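Side-chain contacts in alpha,alpha-trehalose-phosphate synthase (UDP-forming) (Burkholderia vietnamiensis, PDB 5TVG), which belongs to glycosyltransferase family 20, whose members have the two-domain GT-B fold, and holds uridine-5'-diphosphate and a magnesium ion in this crystal structure: residues Val452-Asp455 / Thr456-Asp460; Gly35-Asp38 / Ala39-Thr43. All blocks are in the same frame, centred on the assembly; numbering follows the deposited sequence.

Interaction 1 of 2, residues Val452-Asp455 / Thr456-Asp460; sequences VWRD and TFVAD
Thr456, Phe457, Val458 and Ala459 each give their backbone N-H to the carbonyl four residues back, on Val452, Trp453, Arg454 and Asp455, so the two segments are successive turns of one alpha-helix. The bond from Val458 N to Arg454 O is 2.9 Å long and the straightest of the four, with an N-H...O angle of 166°.

Val452 O receives a second donor. Thr456 keeps its hydroxyl beside its own backbone N and anti to its carbonyl carbon (chi1 -68°), which turns OG1 back along the helix to 2.9 Å from Val452 O; this hydrogen bond is weak. The side chains of the two residues run side by side, with Val452 CG1 3.8 Å from Thr456 OG1. Threonine suits this partly exposed place because its hydroxyl can turn inward to the helix's own backbone.

On another face, Val458 bears on the Arg454 carbonyl with one branch: CG2 lies 3.1 Å from Arg454 O, while its distance to Arg454 CG is 4.3 Å. The buried arginine chain leads away from this turn, NH2 hydrogen-bonding to Tyr238 OH and NH1 probably to Gly35 O. Asp455, on the exposed side, likewise points its carboxylate away from the next turn, OD1 bonding to a glycerol.

Trp453 and Phe457, one turn apart, present their rings to the protein interior. Phe457 stacks on Trp137, while Trp453 meets Phe162 edge-to-face, so large flat side chains fill the buried side. Such a division, Trp453, Phe457 and Val458 inward, Val452, Asp455 and Ala459 outward, is characteristic of an amphipathic helix; helix 450-461, near the C-terminus, packs on the sheet of the N-terminal domain, as in GT-B enzymes whose C-terminal helix crosses back to that domain.

Interaction 2 of 2, residues Gly35-Asp38 / Ala39-Thr43; sequences GVMD and ALKQT
Val36 and Leu40 form the apolar part of this local contact, lying side by side one helical turn apart. Val36 CG2 meets Leu40 CD1 at 4.0 Å, branch against branch. The same leucine methyl lies 4.3 Å from Met37 SD: the methionine chain bends at chi2 (58°), which brings SD round to the Leu40 side, and a second bend at chi3 sets CE. A branched valine and a flexible thioether both rest against this one methyl.

Met37 also crosses Lys41 at a slant, with CG 4.0 Å from Lys41 CE. Here the lysine contributes its hydrocarbon portion, its extended chain carrying NZ farther along. The charged ends of Asp38 and Lys41 are not in contact, OD1 and NZ being 5.7 Å apart, although their opposite charges may still attract weakly.

Backbone hydrogen bonds run from Leu40 N to Val36 O, from Lys41 N to Met37 O and from Gln42 N to Asp38 O. Ala39 O accepts two bonds from Thr43: OG1 and N each lie 3.0 Å from Ala39 O and approach from opposite faces of its carbonyl plane. By also accepting from the N-H of Leu12, the hydroxyl uses both its roles and ties the helix to the start of strand 12-16.

Helix 31-43 connects strand 12-16 to its parallel neighbour 46-48 in a beta-alpha-beta unit, Val36 and Leu40 packing on Val14 of the sheet. Met37 reaches Tyr72 of strand 70-77, and the small side chain of Ala39 lets Arg454 and Val458 of helix 450-461 come close.

Interactions 1 and 2, far apart in sequence, lie on neighbouring helices, and the centres of the two interactions are about 11 Å apart. Arg454 is the main polar connection: NH1 is 3.0 Å from Gly35 O, and NH2 makes a long, weak ion pair with Asp38 OD2 at 3.5 Å. Packing adds to this join, Trp453 CZ3 lying 3.8 Å from Gly35 CA, where the absence of a glycine side chain allows the indole to approach closely. Neither contact reaches the uridine-5'-diphosphate: the side chain of Trp453 stays about 11 Å from the ligand and that of Val36 about 14 Å.

Interaction 1 of 2, residues Val452-Asp455 / Thr456-Asp460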
ATOM      1  N   VAL A 452     -22.065  40.330  11.529  1.00 34.68           N
ATOM      2  CA  VAL A 452     -21.917  40.224  12.978  1.00 33.36           C
ATOM      3  C   VAL A 452     -20.499  39.794  13.326  1.00 30.88           C
ATOM      4  O   VAL A 452     -19.882  40.310  14.265  1.00 37.09           O
ATOM      5  CB  VAL A 452     -22.979  39.250  13.557  1.00 39.43           C
ATOM      6  CG1 VAL A 452     -22.815  39.029  15.074  1.00 30.93           C
ATOM      7  CG2 VAL A 452     -24.397  39.755  13.280  1.00 31.17           C
ATOM      8  N   TRP A 453     -19.966  38.824  12.593  1.00 30.25           N
ATOM      9  CA  TRP A 453     -18.585  38.411  12.819  1.00 30.08           C
ATOM     10  C   TRP A 453     -17.622  39.591  12.646  1.00 30.74           C
ATOM     11  O   TRP A 453     -16.760  39.841  13.494  1.00 30.69           O
ATOM     12  CB  TRP A 453     -18.241  37.269  11.860  1.00 29.60           C
ATOM     13  CG  TRP A 453     -16.849  36.809  11.912  1.00 29.47           C
ATOM     14  CD1 TRP A 453     -16.285  36.022  12.866  1.00 29.35           C
ATOM     15  CD2 TRP A 453     -15.815  37.079  10.943  1.00 29.52           C
ATOM     16  NE1 TRP A 453     -14.954  35.779  12.555  1.00 40.57           N
ATOM     17  CE2 TRP A 453     -14.648  36.407  11.373  1.00 33.25           C
ATOM     18  CE3 TRP A 453     -15.770  37.807   9.744  1.00 29.70           C
ATOM     19  CZ2 TRP A 453     -13.447  36.450  10.652  1.00 29.50           C
ATOM     20  CZ3 TRP A 453     -14.564  37.850   9.026  1.00 29.77           C
ATOM     21  CH2 TRP A 453     -13.426  37.183   9.491  1.00 29.68           C
ATOM     22  N   ARG A 454     -17.753  40.320  11.542  1.00 33.02           N
ATOM     23  CA  ARG A 454     -16.834  41.413  11.270  1.00 37.11           C
ATOM     24  C   ARG A 454     -17.044  42.579  12.238  1.00 37.21           C
ATOM     25  O   ARG A 454     -16.081  43.082  12.822  1.00 32.01           O
ATOM     26  CB  ARG A 454     -16.983  41.855   9.820  1.00 31.20           C
ATOM     27  CG  ARG A 454     -16.262  43.124   9.488  1.00 31.77           C
ATOM     28  CD  ARG A 454     -16.421  43.413   8.019  1.00 42.34           C
ATOM     29  NE  ARG A 454     -17.777  43.807   7.673  1.00 43.30           N
ATOM     30  CZ  ARG A 454     -18.620  43.087   6.938  1.00 49.56           C
ATOM     31  NH1 ARG A 454     -18.267  41.899   6.439  1.00 48.45           N
ATOM     32  NH2 ARG A 454     -19.833  43.565   6.694  1.00 43.48           N
ATOM     33  N   ASP A 455     -18.292  43.037  12.405  1.00 34.73           N
ATOM     34  CA  ASP A 455     -18.528  44.231  13.222  1.00 35.48           C
ATOM     35  C   ASP A 455     -18.168  43.952  14.675  1.00 37.60           C
ATOM     36  O   ASP A 455     -17.551  44.786  15.341  1.00 35.51           O
ATOM     37  CB  ASP A 455     -19.975  44.704  13.099  1.00 32.72           C
ATOM     38  CG  ASP A 455     -20.315  45.201  11.697  1.00 35.25           C
ATOM     39  OD1 ASP A 455     -19.397  45.545  10.939  1.00 33.52           O
ATOM     40  OD2 ASP A 455     -21.512  45.288  11.343  1.00 37.53           O
ATOM     41  N   THR A 456     -18.478  42.747  15.153  1.00 32.13           N
ATOM     42  CA  THR A 456     -18.159  42.377  16.531  1.00 35.80           C
ATOM     43  C   THR A 456     -16.655  42.249  16.748  1.00 32.14           C
ATOM     44  O   THR A 456     -16.151  42.626  17.804  1.00 41.60           O
ATOM     45  CB  THR A 456     -18.862  41.049  16.887  1.00 45.05           C
ATOM     46  OG1 THR A 456     -20.288  41.247  16.926  1.00 43.75           O
ATOM     47  CG2 THR A 456     -18.360  40.477  18.199  1.00 46.33           C
ATOM     48  N   PHE A 457     -15.929  41.618  15.819  1.00 31.75           N
ATOM     49  CA  PHE A 457     -14.490  41.537  16.026  1.00 31.85           C
ATOM     50  C   PHE A 457     -13.843  42.926  15.918  1.00 32.46           C
ATOM     51  O   PHE A 457     -12.943  43.266  16.688  1.00 32.85           O
ATOM     52  CB  PHE A 457     -13.831  40.561  15.041  1.00 39.29           C
ATOM     53  CG  PHE A 457     -12.502  40.051  15.535  1.00 36.08           C
ATOM     54  CD1 PHE A 457     -11.350  40.855  15.435  1.00 31.89           C
ATOM     55  CD2 PHE A 457     -12.410  38.802  16.180  1.00 31.13           C
ATOM     56  CE1 PHE A 457     -10.135  40.430  15.941  1.00 32.05           C
ATOM     57  CE2 PHE A 457     -11.197  38.372  16.698  1.00 31.29           C
ATOM     58  CZ  PHE A 457     -10.041  39.183  16.561  1.00 31.75           C
ATOM     59  N   VAL A 458     -14.262  43.724  14.946  1.00 32.60           N
ATOM     60  CA  VAL A 458     -13.683  45.051  14.807  1.00 34.49           C
ATOM     61  C   VAL A 458     -13.985  45.897  16.050  1.00 35.66           C
ATOM     62  O   VAL A 458     -13.100  46.580  16.574  1.00 36.34           O
ATOM     63  CB  VAL A 458     -14.191  45.719  13.516  1.00 43.28           C
ATOM     64  CG1 VAL A 458     -13.847  47.228  13.512  1.00 34.13           C
ATOM     65  CG2 VAL A 458     -13.638  44.998  12.299  1.00 32.95           C
ATOM     66  N   ALA A 459     -15.215  45.784  16.588  1.00 33.73           N
ATOM     67  CA  ALA A 459     -15.590  46.537  17.790  1.00 34.30           C
ATOM     68  C   ALA A 459     -14.696  46.180  18.964  1.00 34.46           C
ATOM     69  O   ALA A 459     -14.243  47.069  19.701  1.00 35.10           O
ATOM     70  CB  ALA A 459     -17.062  46.289  18.152  1.00 34.20           C
ATOM     71  N   ASP A 460     -14.407  44.885  19.142  1.00 33.93           N
ATOM     72  CA  ASP A 460     -13.474  44.468  20.180  1.00 34.11           C
ATOM     73  C   ASP A 460     -12.069  45.009  19.934  1.00 43.70           C
ATOM     74  O   ASP A 460     -11.370  45.394  20.879  1.00 36.57           O
ATOM     75  CB  ASP A 460     -13.455  42.948  20.268  1.00 33.51           C
ATOM     76  CG  ASP A 460     -14.703  42.381  20.959  1.00 37.89           C
ATOM     77  OD1 ASP A 460     -15.478  43.168  21.546  1.00 36.85           O
ATOM     78  OD2 ASP A 460     -14.933  41.164  20.866  1.00 35.92           O
TER

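Interaction 2 of 2, residues Gly35-Asp38 / Ala39-Thr43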
ATOM      1  N   GLY A  35     -15.338  38.548   4.087  1.00 37.55           N
ATOM      2  CA  GLY A  35     -15.467  38.788   5.504  1.00 32.53           C
ATOM      3  C   GLY A  35     -14.939  40.148   5.943  1.00 38.62           C
ATOM      4  O   GLY A  35     -15.541  40.790   6.811  1.00 36.26           O
ATOM      5  N   VAL A  36     -13.847  40.631   5.327  1.00 33.76           N
ATOM      6  CA  VAL A  36     -13.112  41.785   5.856  1.00 34.47           C
ATOM      7  C   VAL A  36     -13.180  43.038   4.983  1.00 36.94           C
ATOM      8  O   VAL A  36     -12.872  44.130   5.487  1.00 43.85           O
ATOM      9  CB  VAL A  36     -11.633  41.433   6.139  1.00 41.18           C
ATOM     10  CG1 VAL A  36     -11.540  40.283   7.128  1.00 31.07           C
ATOM     11  CG2 VAL A  36     -10.873  41.119   4.836  1.00 32.08           C
ATOM     12  N   MET A  37     -13.625  42.941   3.729  1.00 34.96           N
ATOM     13  CA  MET A  37     -13.438  44.048   2.793  1.00 36.73           C
ATOM     14  C   MET A  37     -14.141  45.321   3.259  1.00 39.49           C
ATOM     15  O   MET A  37     -13.588  46.422   3.126  1.00 41.49           O
ATOM     16  CB  MET A  37     -13.911  43.646   1.395  1.00 36.32           C
ATOM     17  CG  MET A  37     -13.462  44.608   0.304  1.00 39.60           C
ATOM     18  SD  MET A  37     -11.657  44.806   0.193  1.00 43.37           S
ATOM     19  CE  MET A  37     -11.197  43.146  -0.345  1.00 42.61           C
ATOM     20  N   ASP A  38     -15.375  45.205   3.766  1.00 35.39           N
ATOM     21  CA  ASP A  38     -16.110  46.403   4.170  1.00 40.96           C
ATOM     22  C   ASP A  38     -15.384  47.154   5.279  1.00 35.67           C
ATOM     23  O   ASP A  38     -15.348  48.387   5.276  1.00 36.31           O
ATOM     24  CB  ASP A  38     -17.536  46.061   4.598  1.00 43.12           C
ATOM     25  CG  ASP A  38     -18.442  45.763   3.410  1.00 60.35           C
ATOM     26  OD1 ASP A  38     -18.127  46.214   2.289  1.00 66.43           O
ATOM     27  OD2 ASP A  38     -19.450  45.046   3.583  1.00 70.47           O
ATOM     28  N   ALA A  39     -14.769  46.432   6.208  1.00 34.73           N
ATOM     29  CA  ALA A  39     -13.974  47.100   7.220  1.00 34.45           C
ATOM     30  C   ALA A  39     -12.701  47.703   6.613  1.00 37.71           C
ATOM     31  O   ALA A  39     -12.282  48.799   7.009  1.00 38.18           O
ATOM     32  CB  ALA A  39     -13.651  46.122   8.343  1.00 33.53           C
ATOM     33  N   LEU A  40     -12.058  47.010   5.661  1.00 34.41           N
ATOM     34  CA  LEU A  40     -10.890  47.613   5.014  1.00 34.75           C
ATOM     35  C   LEU A  40     -11.261  48.885   4.264  1.00 35.85           C
ATOM     36  O   LEU A  40     -10.569  49.905   4.378  1.00 36.28           O
ATOM     37  CB  LEU A  40     -10.242  46.626   4.048  1.00 34.57           C
ATOM     38  CG  LEU A  40      -9.493  45.440   4.646  1.00 41.64           C
ATOM     39  CD1 LEU A  40      -9.037  44.482   3.529  1.00 36.99           C
ATOM     40  CD2 LEU A  40      -8.303  45.916   5.491  1.00 35.79           C
ATOM     41  N   LYS A  41     -12.368  48.857   3.512  1.00 36.42           N
ATOM     42  CA  LYS A  41     -12.792  50.058   2.802  1.00 37.59           C
ATOM     43  C   LYS A  41     -13.195  51.155   3.771  1.00 47.28           C
ATOM     44  O   LYS A  41     -12.886  52.329   3.545  1.00 38.71           O
ATOM     45  CB  LYS A  41     -13.963  49.768   1.867  1.00 38.24           C
ATOM     46  CG  LYS A  41     -13.629  48.980   0.628  1.00 53.56           C
ATOM     47  CD  LYS A  41     -14.853  48.908  -0.266  1.00 59.12           C
ATOM     48  CE  LYS A  41     -14.609  48.042  -1.488  1.00 66.95           C
ATOM     49  NZ  LYS A  41     -15.740  48.197  -2.451  1.00 77.08           N
ATOM     50  N   GLN A  42     -13.893  50.793   4.852  1.00 37.40           N
ATOM     51  CA  GLN A  42     -14.373  51.810   5.773  1.00 37.86           C
ATOM     52  C   GLN A  42     -13.210  52.545   6.416  1.00 37.77           C
ATOM     53  O   GLN A  42     -13.256  53.763   6.572  1.00 43.98           O
ATOM     54  CB  GLN A  42     -15.263  51.177   6.863  1.00 45.73           C
ATOM     55  CG  GLN A  42     -15.804  52.218   7.857  1.00 50.08           C
ATOM     56  CD  GLN A  42     -16.366  51.628   9.168  1.00 49.79           C
ATOM     57  OE1 GLN A  42     -17.515  51.891   9.532  1.00 52.15           O
ATOM     58  NE2 GLN A  42     -15.547  50.873   9.891  1.00 39.52           N
ATOM     59  N   THR A  43     -12.144  51.821   6.774  1.00 42.32           N
ATOM     60  CA  THR A  43     -11.050  52.381   7.561  1.00 42.13           C
ATOM     61  C   THR A  43      -9.825  52.760   6.732  1.00 39.76           C
ATOM     62  O   THR A  43      -8.804  53.128   7.316  1.00 42.11           O
ATOM     63  CB  THR A  43     -10.641  51.405   8.675  1.00 35.74           C
ATOM     64  OG1 THR A  43      -9.953  50.295   8.104  1.00 35.07           O
ATOM     65  CG2 THR A  43     -11.853  50.929   9.500  1.00 35.48           C
TER